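Local coordinates for tetraacyldisaccharide 4'-kinase (Aquifex aeolicus, PDB 4ITL), which probably transfers the gamma-phosphate of ATP to the 4'-position of a tetraacyldisaccharide 1-phosphate, giving lipid IVA in lipid A biosynthesis, at residues V67-R72 against P109-V114; A97-Y102 against L282-G287; I230-L235 against Y262-F267; G272-T277 against N290-N295. All blocks are in the same frame, centred on the assembly; numbering follows the deposited sequence.

Overall arrangement
Contacts 1 and 4 illustrate parallel strand pairing at two places in a P-loop kinase; contacts 2 and 3 join a helix and a strand, respectively, to loops through side chains. All four are buried, though contact 4 ends at the exposed N290. Contact 1, with its branched aliphatic side chains, packs against contact 2 where S71 and V113 meet P101. Contacts 3 and 4 hold neighbouring strands, 229-234 and 275-277, and F232 O pairs with T277 OG1. The loop 282-287 touches both: K284 and L285 meet the aromatic residues of contact 3, and L282 packs on V291 and A293. Contact 2 alone relies on a salt bridge. Contacts 2 and 3 touch the bound nucleotide analogue, and L294 of contact 4 comes near it.

Contact 1: residues V67-R72 against P109-V114; sequences VCILSR and PHVSVV
The side chain of I69 meets V111 methyl to methyl, CD1 lying 3.6 Å from V111 CG1. With I69 CG1 swung to the side opposite its carbonyl carbon (chi1 -70°) and CD1 carried outward from there, the longer branch is laid back toward the start of the partner segment. V67 reaches the same V111 CG1 more loosely, through its own CG1 at 4.1 Å.

C68, L70, S112 and V114 share the other face. The sulfur of C68 stands opposite the backbone N across its first torsion (chi1 -178°), which places SG 3.7 Å from V114 CG2 and also beside S112 CB. L70 and V114 run alongside each other in the same direction, with L70 CD2 3.9 Å from V114 CB. Helix 119-130 covers this face, and helix 99-107 packs on I69 and V113.

Between the two layers the strands pair in parallel, as expected of the core of a P-loop kinase. I69 bonds both ways: its N donates to S112 O at 2.8 Å and its O accepts from V114 N at 2.9 Å. S112 N to V67 O and S71 N to V114 O complete the pairing.

S112 OG turns to the backbone N of Y87 and S71 OG to that of G73, so each hydroxyl has a partner beyond the pair. The chemistry therefore implies that the backbone holds the strands in register while apolar branches fill both faces.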
# COMPACT_ATOMS: atom_id res chain seq x y z
N VAL A 67 16.22 -2.02 -5.91
CA VAL A 67 14.88 -1.45 -5.96
C VAL A 67 14.73 -0.24 -5.06
O VAL A 67 15.21 -0.21 -3.93
CB VAL A 67 13.84 -2.49 -5.46
CG1 VAL A 67 12.41 -1.89 -5.48
CG2 VAL A 67 13.91 -3.76 -6.29
N CYS A 68 14.02 0.76 -5.56
CA CYS A 68 13.67 1.92 -4.75
C CYS A 68 12.19 2.21 -4.90
O CYS A 68 11.64 2.24 -6.01
CB CYS A 68 14.50 3.13 -5.17
SG CYS A 68 14.21 4.61 -4.22
N ILE A 69 11.53 2.39 -3.76
CA ILE A 69 10.10 2.68 -3.74
C ILE A 69 9.98 4.19 -3.64
O ILE A 69 10.69 4.81 -2.84
CB ILE A 69 9.45 2.03 -2.54
CG1 ILE A 69 9.45 0.52 -2.72
CG2 ILE A 69 8.02 2.50 -2.38
CD1 ILE A 69 9.15 -0.24 -1.45
N LEU A 70 9.19 4.80 -4.52
CA LEU A 70 8.90 6.23 -4.47
C LEU A 70 7.52 6.47 -3.95
O LEU A 70 6.50 6.04 -4.55
CB LEU A 70 9.03 6.88 -5.85
CG LEU A 70 10.39 6.75 -6.52
CD1 LEU A 70 10.23 7.33 -7.95
CD2 LEU A 70 11.50 7.39 -5.71
N SER A 71 7.47 7.17 -2.82
CA SER A 71 6.25 7.28 -2.07
C SER A 71 6.02 8.76 -1.80
O SER A 71 6.94 9.57 -1.85
CB SER A 71 6.42 6.45 -0.77
OG SER A 71 5.27 6.51 0.03
N ARG A 72 4.76 9.13 -1.66
CA ARG A 72 4.36 10.42 -1.10
C ARG A 72 4.72 10.60 0.38
O ARG A 72 5.06 11.69 0.80
CB ARG A 72 2.89 10.69 -1.34
CG ARG A 72 2.57 12.16 -1.55
CD ARG A 72 1.28 12.32 -2.34
NE ARG A 72 0.17 11.66 -1.67
CZ ARG A 72 -0.76 10.92 -2.26
NH1 ARG A 72 -1.72 10.37 -1.53
NH2 ARG A 72 -0.76 10.70 -3.58
N PRO A 109 14.05 -4.95 4.14
CA PRO A 109 15.42 -4.56 4.48
C PRO A 109 16.39 -4.55 3.30
O PRO A 109 17.53 -4.18 3.51
CB PRO A 109 15.83 -5.61 5.54
CG PRO A 109 15.02 -6.79 5.25
CD PRO A 109 13.72 -6.31 4.60
N HIS A 110 15.96 -4.93 2.09
CA HIS A 110 16.85 -4.94 0.95
C HIS A 110 16.55 -3.76 -0.04
O HIS A 110 17.28 -3.58 -1.01
CB HIS A 110 16.82 -6.33 0.25
CG HIS A 110 15.48 -6.72 -0.32
ND1 HIS A 110 14.42 -7.13 0.46
CD2 HIS A 110 15.05 -6.77 -1.60
CE1 HIS A 110 13.39 -7.41 -0.32
NE2 HIS A 110 13.75 -7.20 -1.58
N VAL A 111 15.52 -2.95 0.26
CA VAL A 111 14.93 -1.95 -0.68
C VAL A 111 15.20 -0.51 -0.21
O VAL A 111 15.31 -0.30 0.99
CB VAL A 111 13.38 -2.20 -0.76
CG1 VAL A 111 12.64 -1.11 -1.44
CG2 VAL A 111 13.10 -3.55 -1.42
N SER A 112 15.33 0.46 -1.10
CA SER A 112 15.36 1.86 -0.67
C SER A 112 13.98 2.45 -0.73
O SER A 112 13.13 1.93 -1.46
CB SER A 112 16.32 2.69 -1.52
OG SER A 112 17.62 2.16 -1.37
N VAL A 113 13.74 3.49 0.06
CA VAL A 113 12.46 4.16 0.09
C VAL A 113 12.72 5.64 0.10
O VAL A 113 13.53 6.13 0.89
CB VAL A 113 11.60 3.78 1.30
CG1 VAL A 113 10.29 4.56 1.29
CG2 VAL A 113 11.33 2.28 1.35
N VAL A 114 12.06 6.36 -0.82
CA VAL A 114 12.16 7.81 -0.88
C VAL A 114 10.78 8.41 -0.83
O VAL A 114 9.88 7.94 -1.51
CB VAL A 114 12.84 8.25 -2.18
CG1 VAL A 114 12.77 9.76 -2.37
CG2 VAL A 114 14.26 7.76 -2.19

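Contact 2: residues A97-Y102 against L282-G287. With ACP (phosphomethylphosphonic acid adenylate ester), chain B.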
# COMPACT_ATOMS: atom_id res chain seq x y z
N ALA A 97 8.95 9.91 8.19
CA ALA A 97 8.74 9.21 6.94
C ALA A 97 7.29 9.17 6.49
O ALA A 97 7.02 9.13 5.30
CB ALA A 97 9.25 7.82 7.07
N GLY A 98 6.37 9.16 7.45
CA GLY A 98 5.00 8.73 7.19
C GLY A 98 4.92 7.23 7.48
O GLY A 98 5.85 6.47 7.18
N ASP A 99 3.82 6.79 8.08
CA ASP A 99 3.75 5.41 8.57
C ASP A 99 3.94 4.39 7.42
O ASP A 99 4.65 3.41 7.58
CB ASP A 99 2.48 5.13 9.42
CG ASP A 99 1.17 5.48 8.72
OD1 ASP A 99 1.16 5.74 7.50
OD2 ASP A 99 0.13 5.50 9.44
N GLU A 100 3.38 4.64 6.24
CA GLU A 100 3.51 3.63 5.17
C GLU A 100 4.90 3.54 4.53
O GLU A 100 5.42 2.44 4.33
CB GLU A 100 2.39 3.77 4.12
CG GLU A 100 1.00 3.51 4.78
CD GLU A 100 -0.20 3.87 3.91
OE1 GLU A 100 0.00 4.24 2.75
OE2 GLU A 100 -1.37 3.75 4.38
N PRO A 101 5.54 4.68 4.24
CA PRO A 101 6.93 4.48 3.78
C PRO A 101 7.81 3.78 4.83
O PRO A 101 8.64 2.95 4.46
CB PRO A 101 7.43 5.91 3.53
CG PRO A 101 6.18 6.67 3.21
CD PRO A 101 5.05 6.05 3.98
N TYR A 102 7.67 4.15 6.10
CA TYR A 102 8.46 3.54 7.17
C TYR A 102 8.15 2.01 7.24
O TYR A 102 9.06 1.20 7.41
CB TYR A 102 8.17 4.23 8.49
CG TYR A 102 8.97 3.72 9.66
CD1 TYR A 102 8.50 2.64 10.41
CD2 TYR A 102 10.17 4.30 10.03
CE1 TYR A 102 9.21 2.13 11.46
CE2 TYR A 102 10.90 3.80 11.12
CZ TYR A 102 10.40 2.71 11.83
OH TYR A 102 11.06 2.15 12.92
N LEU A 282 1.47 -1.37 14.42
CA LEU A 282 2.51 -1.79 15.34
C LEU A 282 3.81 -0.98 15.17
O LEU A 282 4.62 -0.91 16.10
CB LEU A 282 2.82 -3.26 15.13
CG LEU A 282 3.64 -3.95 16.22
CD1 LEU A 282 2.85 -4.14 17.47
CD2 LEU A 282 4.07 -5.29 15.67
N ILE A 283 4.05 -0.38 14.01
CA ILE A 283 5.29 0.39 13.85
C ILE A 283 5.30 1.56 14.82
O ILE A 283 6.37 2.09 15.18
CB ILE A 283 5.52 0.91 12.44
CG1 ILE A 283 4.29 1.63 11.93
CG2 ILE A 283 5.93 -0.22 11.49
CD1 ILE A 283 4.60 2.54 10.79
N LYS A 284 4.11 1.95 15.25
CA LYS A 284 3.98 3.06 16.16
C LYS A 284 3.93 2.64 17.59
O LYS A 284 3.78 3.48 18.44
CB LYS A 284 2.71 3.83 15.86
CG LYS A 284 2.66 4.31 14.40
CD LYS A 284 1.24 4.42 13.95
CE LYS A 284 1.14 4.66 12.48
NZ LYS A 284 -0.28 4.74 12.11
N LEU A 285 4.03 1.35 17.88
CA LEU A 285 3.92 0.88 19.24
C LEU A 285 5.07 -0.07 19.60
O LEU A 285 4.91 -1.04 20.34
CB LEU A 285 2.56 0.19 19.42
CG LEU A 285 1.31 1.08 19.27
CD1 LEU A 285 0.06 0.25 19.06
CD2 LEU A 285 1.12 1.95 20.48
N GLN A 286 6.23 0.19 19.06
CA GLN A 286 7.32 -0.77 19.20
C GLN A 286 7.72 -0.83 20.64
O GLN A 286 7.68 0.16 21.35
CB GLN A 286 8.51 -0.45 18.28
CG GLN A 286 8.17 -0.62 16.81
CD GLN A 286 9.29 -0.17 15.87
OE1 GLN A 286 10.38 -0.73 15.90
NE2 GLN A 286 9.02 0.83 15.01
N GLY A 287 8.00 -2.04 21.08
CA GLY A 287 8.36 -2.29 22.46
C GLY A 287 7.22 -2.29 23.45
O GLY A 287 7.46 -2.55 24.63
PG ACP B . -3.50 3.35 1.52
O1G ACP B . -2.71 4.56 1.96
O2G ACP B . -4.28 3.57 0.21
O3G ACP B . -4.54 3.03 2.64
PB ACP B . -3.03 0.36 1.32
O1B ACP B . -1.86 -0.58 1.12
O2B ACP B . -3.88 0.26 0.05
C3B ACP B . -2.25 2.01 1.36
PA ACP B . -4.22 -1.31 3.24
O1A ACP B . -4.82 -2.46 2.48
O2A ACP B . -5.05 -0.82 4.38
O3A ACP B . -4.11 0.08 2.42
O5' ACP B . -2.79 -1.78 3.78
C5' ACP B . -2.11 -0.95 4.71
C4' ACP B . -1.31 -1.78 5.71
O4' ACP B . -2.19 -1.96 6.82
C3' ACP B . -0.91 -3.15 5.29
O3' ACP B . 0.29 -3.22 4.65
C2' ACP B . -0.87 -3.87 6.60
O2' ACP B . 0.26 -3.65 7.38
C1' ACP B . -2.04 -3.27 7.27
N9 ACP B . -3.29 -4.01 7.10
C8 ACP B . -4.40 -3.63 6.42
N7 ACP B . -5.33 -4.60 6.53
C5 ACP B . -4.84 -5.58 7.29
C6 ACP B . -5.33 -6.81 7.74
N6 ACP B . -6.66 -7.24 7.37
N1 ACP B . -4.56 -7.60 8.49
C2 ACP B . -3.29 -7.24 8.83
N3 ACP B . -2.77 -6.06 8.43
C4 ACP B . -3.53 -5.23 7.66
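K284 NZ is gripped by two oxygens, D99 OD2 at 2.8 Å and, beyond the pair, the backbone O of Y262. The lysine chain is extended, and its end crosses D99 so that CE lies 3.4 Å from D99 CB while NZ takes the anti lone pair of OD2. D99 CG lies between its backbone N and carbonyl carbon (chi1 55°), a setting that goes with OD2 facing K284 and OD1 accepting from H261 ND1; the two partners together fix the rotation of the carboxylate.

The contact fastens the start of helix 99-107, with G98 at the N-cap, to the loop after helix 279-282, where L282-L285 form a type I beta turn. Alongside, E100 OE1 comes within 2.8 Å of O1G of the bound ATP analogue, while E100 OE2 forms a salt bridge with K280.

I283 CD1 sits 3.6 Å from D99 CB, and its CG2 lies in plane at the edge of the Y102 ring. Q286 NE2 donates twice within its amide plane, to I283 O at 2.9 Å and almost straight to Y102 OH at 3.2 Å, the ring and amide planes standing 47° apart. An alanine at Y102 would remove the ring and hydroxyl, is likely to leave a gap beside I283, and would probably cost the Q286 amide one of its two acceptors.

Contact 3: residues I230-L235 against Y262-F267; sequences IAFSGL and YDYSDF. With ACP (phosphomethylphosphonic acid adenylate ester), chain B.
F232 CG lies between the backbone N and the carbonyl carbon (chi1 66°), which sends the ring out from the strand to meet Y264 and F267. F267 CG is opposite its own backbone N (chi1 177°), carrying that ring toward F232 from the loop. F232 CE1 lies 3.5 Å from Y264 CE1, with centroids 5.5 Å apart and planes oblique. F267 and F232 point at each other from opposite directions, F267 CZ 3.8 Å from F232 CE2.

The three rings make an aromatic cluster that ties the loop between strands 252-258 and 275-277 onto strand 229-234. It extends through F258, which stacks on Y262 and meets Y264 edge-to-face. Y264 is the middle residue of an Asx turn in which D263 OD1 accepts from S265 N; S265 OG reaches the same oxygen from the same face of the carboxylate.

Y264 OH reaches the edge of the F232 ring, 3.4 Å from CD1, and bonds to D281 OD1, an oxygen that G234 N also donates to. At G234 a side chain would crowd Y262 CB, so the bare backbone lets the loop come close. A serine in place of F232 is likely to open a gap between the Y264 and F267 rings and leave both freer to turn. At the next residue after G234, L235 points the other way, its CD2 3.6 Å from O4' of the bound ATP analogue.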
# COMPACT_ATOMS: atom_id res chain seq x y z
N ILE A 230 -8.24 -7.50 22.80
CA ILE A 230 -8.79 -6.24 22.38
C ILE A 230 -8.07 -5.95 21.09
O ILE A 230 -6.85 -5.85 21.08
CB ILE A 230 -8.53 -5.14 23.40
CG1 ILE A 230 -9.32 -5.46 24.67
CG2 ILE A 230 -8.94 -3.80 22.83
CD1 ILE A 230 -8.73 -4.88 25.97
N ALA A 231 -8.83 -5.86 20.00
CA ALA A 231 -8.27 -5.56 18.68
C ALA A 231 -8.50 -4.12 18.33
O ALA A 231 -9.46 -3.49 18.78
CB ALA A 231 -8.89 -6.45 17.61
N PHE A 232 -7.61 -3.59 17.51
CA PHE A 232 -7.74 -2.23 17.01
C PHE A 232 -6.86 -2.02 15.78
O PHE A 232 -5.91 -2.75 15.55
CB PHE A 232 -7.36 -1.24 18.11
CG PHE A 232 -5.92 -1.29 18.52
CD1 PHE A 232 -4.93 -0.68 17.76
CD2 PHE A 232 -5.55 -1.92 19.72
CE1 PHE A 232 -3.59 -0.72 18.16
CE2 PHE A 232 -4.21 -1.95 20.11
CZ PHE A 232 -3.24 -1.34 19.35
N SER A 233 -7.22 -1.03 14.96
CA SER A 233 -6.34 -0.54 13.90
C SER A 233 -6.69 0.88 13.52
O SER A 233 -7.81 1.31 13.74
CB SER A 233 -6.46 -1.44 12.69
OG SER A 233 -7.78 -1.44 12.21
N GLY A 234 -5.74 1.62 12.95
CA GLY A 234 -6.09 2.78 12.16
C GLY A 234 -5.69 2.69 10.70
O GLY A 234 -4.53 2.81 10.35
N LEU A 235 -6.69 2.56 9.85
CA LEU A 235 -6.52 2.00 8.52
C LEU A 235 -7.41 2.77 7.58
O LEU A 235 -8.32 3.47 8.02
CB LEU A 235 -6.91 0.53 8.48
CG LEU A 235 -6.04 -0.45 9.24
CD1 LEU A 235 -6.50 -1.86 8.96
CD2 LEU A 235 -4.57 -0.29 8.90
N TYR A 262 -3.47 7.03 12.38
CA TYR A 262 -3.49 7.48 13.78
C TYR A 262 -2.12 7.34 14.41
O TYR A 262 -1.43 6.35 14.16
CB TYR A 262 -4.48 6.63 14.55
CG TYR A 262 -4.72 7.08 15.98
CD1 TYR A 262 -5.16 8.36 16.25
CD2 TYR A 262 -4.52 6.21 17.04
CE1 TYR A 262 -5.38 8.77 17.55
CE2 TYR A 262 -4.76 6.61 18.36
CZ TYR A 262 -5.18 7.89 18.59
OH TYR A 262 -5.42 8.31 19.86
N ASP A 263 -1.72 8.31 15.24
CA ASP A 263 -0.34 8.36 15.73
C ASP A 263 -0.17 7.71 17.10
O ASP A 263 0.95 7.56 17.57
CB ASP A 263 0.21 9.81 15.76
CG ASP A 263 -0.47 10.69 16.78
OD1 ASP A 263 -1.22 10.19 17.64
OD2 ASP A 263 -0.20 11.91 16.76
N TYR A 264 -1.29 7.30 17.69
CA TYR A 264 -1.32 6.57 18.95
C TYR A 264 -0.70 7.31 20.10
O TYR A 264 -0.24 6.69 21.05
CB TYR A 264 -0.70 5.18 18.82
CG TYR A 264 -1.59 4.26 18.03
CD1 TYR A 264 -2.65 3.59 18.62
CD2 TYR A 264 -1.40 4.11 16.67
CE1 TYR A 264 -3.48 2.78 17.86
CE2 TYR A 264 -2.22 3.30 15.91
CZ TYR A 264 -3.25 2.65 16.49
OH TYR A 264 -4.04 1.89 15.66
N SER A 265 -0.70 8.63 20.03
CA SER A 265 -0.19 9.43 21.12
C SER A 265 -0.97 9.15 22.40
O SER A 265 -0.38 9.09 23.46
CB SER A 265 -0.23 10.93 20.76
OG SER A 265 -1.55 11.37 20.43
N ASP A 266 -2.28 8.95 22.29
CA ASP A 266 -3.15 8.74 23.47
C ASP A 266 -3.21 7.32 24.03
O ASP A 266 -4.05 7.02 24.87
CB ASP A 266 -4.60 9.05 23.12
CG ASP A 266 -4.84 10.50 22.91
OD1 ASP A 266 -4.36 11.30 23.75
OD2 ASP A 266 -5.51 10.83 21.90
N PHE A 267 -2.37 6.42 23.53
CA PHE A 267 -2.65 5.02 23.75
C PHE A 267 -1.89 4.49 24.97
O PHE A 267 -0.68 4.69 25.15
CB PHE A 267 -2.40 4.20 22.47
CG PHE A 267 -2.59 2.73 22.67
CD1 PHE A 267 -3.86 2.18 22.71
CD2 PHE A 267 -1.50 1.89 22.90
CE1 PHE A 267 -4.04 0.84 22.96
CE2 PHE A 267 -1.66 0.55 23.14
CZ PHE A 267 -2.94 0.02 23.16
PG ACP B . -3.50 3.35 1.52
O1G ACP B . -2.71 4.56 1.96
O2G ACP B . -4.28 3.57 0.21
O3G ACP B . -4.54 3.03 2.64
PB ACP B . -3.03 0.36 1.32
O1B ACP B . -1.86 -0.58 1.12
O2B ACP B . -3.88 0.26 0.05
C3B ACP B . -2.25 2.01 1.36
PA ACP B . -4.22 -1.31 3.24
O1A ACP B . -4.82 -2.46 2.48
O2A ACP B . -5.05 -0.82 4.38
O3A ACP B . -4.11 0.08 2.42
O5' ACP B . -2.79 -1.78 3.78
C5' ACP B . -2.11 -0.95 4.71
C4' ACP B . -1.31 -1.78 5.71
O4' ACP B . -2.19 -1.96 6.82
C3' ACP B . -0.91 -3.15 5.29
O3' ACP B . 0.29 -3.22 4.65
C2' ACP B . -0.87 -3.87 6.60
O2' ACP B . 0.26 -3.65 7.38
C1' ACP B . -2.04 -3.27 7.27
N9 ACP B . -3.29 -4.01 7.10
C8 ACP B . -4.40 -3.63 6.42
N7 ACP B . -5.33 -4.60 6.53
C5 ACP B . -4.84 -5.58 7.29
C6 ACP B . -5.33 -6.81 7.74
N6 ACP B . -6.66 -7.24 7.37
N1 ACP B . -4.56 -7.60 8.49
C2 ACP B . -3.29 -7.24 8.83
N3 ACP B . -2.77 -6.06 8.43
C4 ACP B . -3.53 -5.23 7.66

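Contact 4: residues G272-T277 against N290-N295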
# COMPACT_ATOMS: atom_id res chain seq x y z
N GLY A 272 -2.67 -6.73 31.92
CA GLY A 272 -3.37 -8.00 31.89
C GLY A 272 -4.07 -8.29 30.57
O GLY A 272 -4.54 -9.39 30.35
N GLU A 273 -4.14 -7.30 29.68
CA GLU A 273 -4.90 -7.48 28.42
C GLU A 273 -3.97 -7.79 27.28
O GLU A 273 -2.81 -7.41 27.30
CB GLU A 273 -5.72 -6.23 28.05
CG GLU A 273 -6.81 -5.91 29.07
CD GLU A 273 -7.93 -6.95 29.10
OE1 GLU A 273 -8.13 -7.67 28.10
OE2 GLU A 273 -8.61 -7.06 30.14
N ILE A 274 -4.49 -8.49 26.28
CA ILE A 274 -3.74 -8.77 25.05
C ILE A 274 -4.39 -8.00 23.91
O ILE A 274 -5.61 -8.06 23.74
CB ILE A 274 -3.79 -10.26 24.67
CG1 ILE A 274 -3.37 -11.16 25.84
CG2 ILE A 274 -2.91 -10.51 23.45
CD1 ILE A 274 -1.86 -11.14 26.12
N TYR A 275 -3.56 -7.29 23.15
CA TYR A 275 -4.00 -6.42 22.08
C TYR A 275 -3.52 -6.97 20.75
O TYR A 275 -2.38 -7.45 20.65
CB TYR A 275 -3.41 -5.04 22.27
CG TYR A 275 -3.97 -4.31 23.45
CD1 TYR A 275 -5.12 -3.56 23.33
CD2 TYR A 275 -3.35 -4.38 24.70
CE1 TYR A 275 -5.66 -2.89 24.43
CE2 TYR A 275 -3.88 -3.71 25.80
CZ TYR A 275 -5.03 -2.97 25.66
OH TYR A 275 -5.57 -2.30 26.73
N LEU A 276 -4.42 -6.96 19.77
CA LEU A 276 -4.13 -7.43 18.43
C LEU A 276 -4.43 -6.35 17.40
O LEU A 276 -5.49 -5.75 17.40
CB LEU A 276 -4.95 -8.68 18.12
CG LEU A 276 -4.66 -9.37 16.79
CD1 LEU A 276 -3.31 -10.06 16.81
CD2 LEU A 276 -5.75 -10.36 16.44
N THR A 277 -3.47 -6.13 16.51
CA THR A 277 -3.44 -4.95 15.65
C THR A 277 -2.71 -5.32 14.37
O THR A 277 -2.42 -6.49 14.14
CB THR A 277 -2.80 -3.74 16.33
OG1 THR A 277 -3.07 -2.56 15.57
CG2 THR A 277 -1.32 -3.92 16.48
N ASN A 290 2.75 -7.04 25.15
CA ASN A 290 1.39 -7.53 24.97
C ASN A 290 0.55 -6.82 23.88
O ASN A 290 -0.69 -6.89 23.88
CB ASN A 290 0.64 -7.55 26.29
CG ASN A 290 1.33 -8.43 27.33
OD1 ASN A 290 1.77 -7.95 28.36
ND2 ASN A 290 1.45 -9.74 27.03
N VAL A 291 1.24 -6.15 22.97
CA VAL A 291 0.63 -5.69 21.72
C VAL A 291 1.21 -6.52 20.57
O VAL A 291 2.40 -6.56 20.41
CB VAL A 291 0.88 -4.22 21.50
CG1 VAL A 291 0.35 -3.80 20.14
CG2 VAL A 291 0.22 -3.42 22.65
N PHE A 292 0.36 -7.23 19.83
CA PHE A 292 0.81 -8.07 18.72
C PHE A 292 0.15 -7.62 17.41
O PHE A 292 -0.85 -6.91 17.44
CB PHE A 292 0.50 -9.54 19.00
CG PHE A 292 1.10 -10.04 20.28
CD1 PHE A 292 2.26 -10.78 20.27
CD2 PHE A 292 0.50 -9.75 21.50
CE1 PHE A 292 2.83 -11.24 21.47
CE2 PHE A 292 1.07 -10.20 22.70
CZ PHE A 292 2.23 -10.94 22.67
N ALA A 293 0.70 -8.02 16.27
CA ALA A 293 0.08 -7.71 15.00
C ALA A 293 -0.15 -8.99 14.25
O ALA A 293 0.74 -9.85 14.19
CB ALA A 293 0.99 -6.82 14.19
N LEU A 294 -1.32 -9.10 13.62
CA LEU A 294 -1.56 -10.14 12.63
C LEU A 294 -0.81 -9.81 11.34
O LEU A 294 -0.90 -8.70 10.81
CB LEU A 294 -3.06 -10.21 12.35
CG LEU A 294 -3.56 -11.30 11.41
CD1 LEU A 294 -3.43 -12.70 12.04
CD2 LEU A 294 -5.00 -11.02 11.07
N ASN A 295 -0.03 -10.77 10.84
CA ASN A 295 0.70 -10.60 9.59
C ASN A 295 0.28 -11.68 8.61
O ASN A 295 -0.30 -12.71 8.98
CB ASN A 295 2.19 -10.68 9.85
CG ASN A 295 3.01 -10.03 8.78
OD1 ASN A 295 2.54 -9.16 8.01
ND2 ASN A 295 4.28 -10.41 8.74
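A beta-alpha-beta unit, in which the short helix 279-282 links two parallel strands, brings Y275-T277 alongside V291-A293. Y275 N donates to N290 O at 3.0 Å, and Y275 O accepts from F292 N at 2.9 Å. Further along, L294 N donates to T277 O, while the bond from T277 N to F292 O is weak.

The side chains alternate. L276 and F292 lie on one face, with I274 and L294 flanking them: I274 CG2 lies 4.0 Å from F292 CD2, approaching the ring obliquely, and the Y275 carbonyl O sits in plane at the ring edge. L276 CD1 reaches along to the backbone of L294, 3.9 Å from its N.

The strand 275-277 lies between strands 229-234 and 291-300, and strand 201-212 pairs with the far side of the latter, antiparallel. On this unit's other face are Y275, T277, V291 and A293, of which the last three pack against L282 of the linking helix. Y275 CB packs 4.0 Å from V291 CG2, and the ring carries N290 O at its edge. Its hydroxyl is held by E270 N, and F267 meets the ring edge-to-face.

T277 divides its two branches. With OG1 opposite the backbone N (chi1 -167°), the hydroxyl turns to F232 O on the neighbouring strand, and CG2 is left facing strand 291-300, 4.0 Å from V291 CG1 and 3.2 Å from F292 O. At the exposed N290, ND2 lies 3.7 Å from I274 CD1.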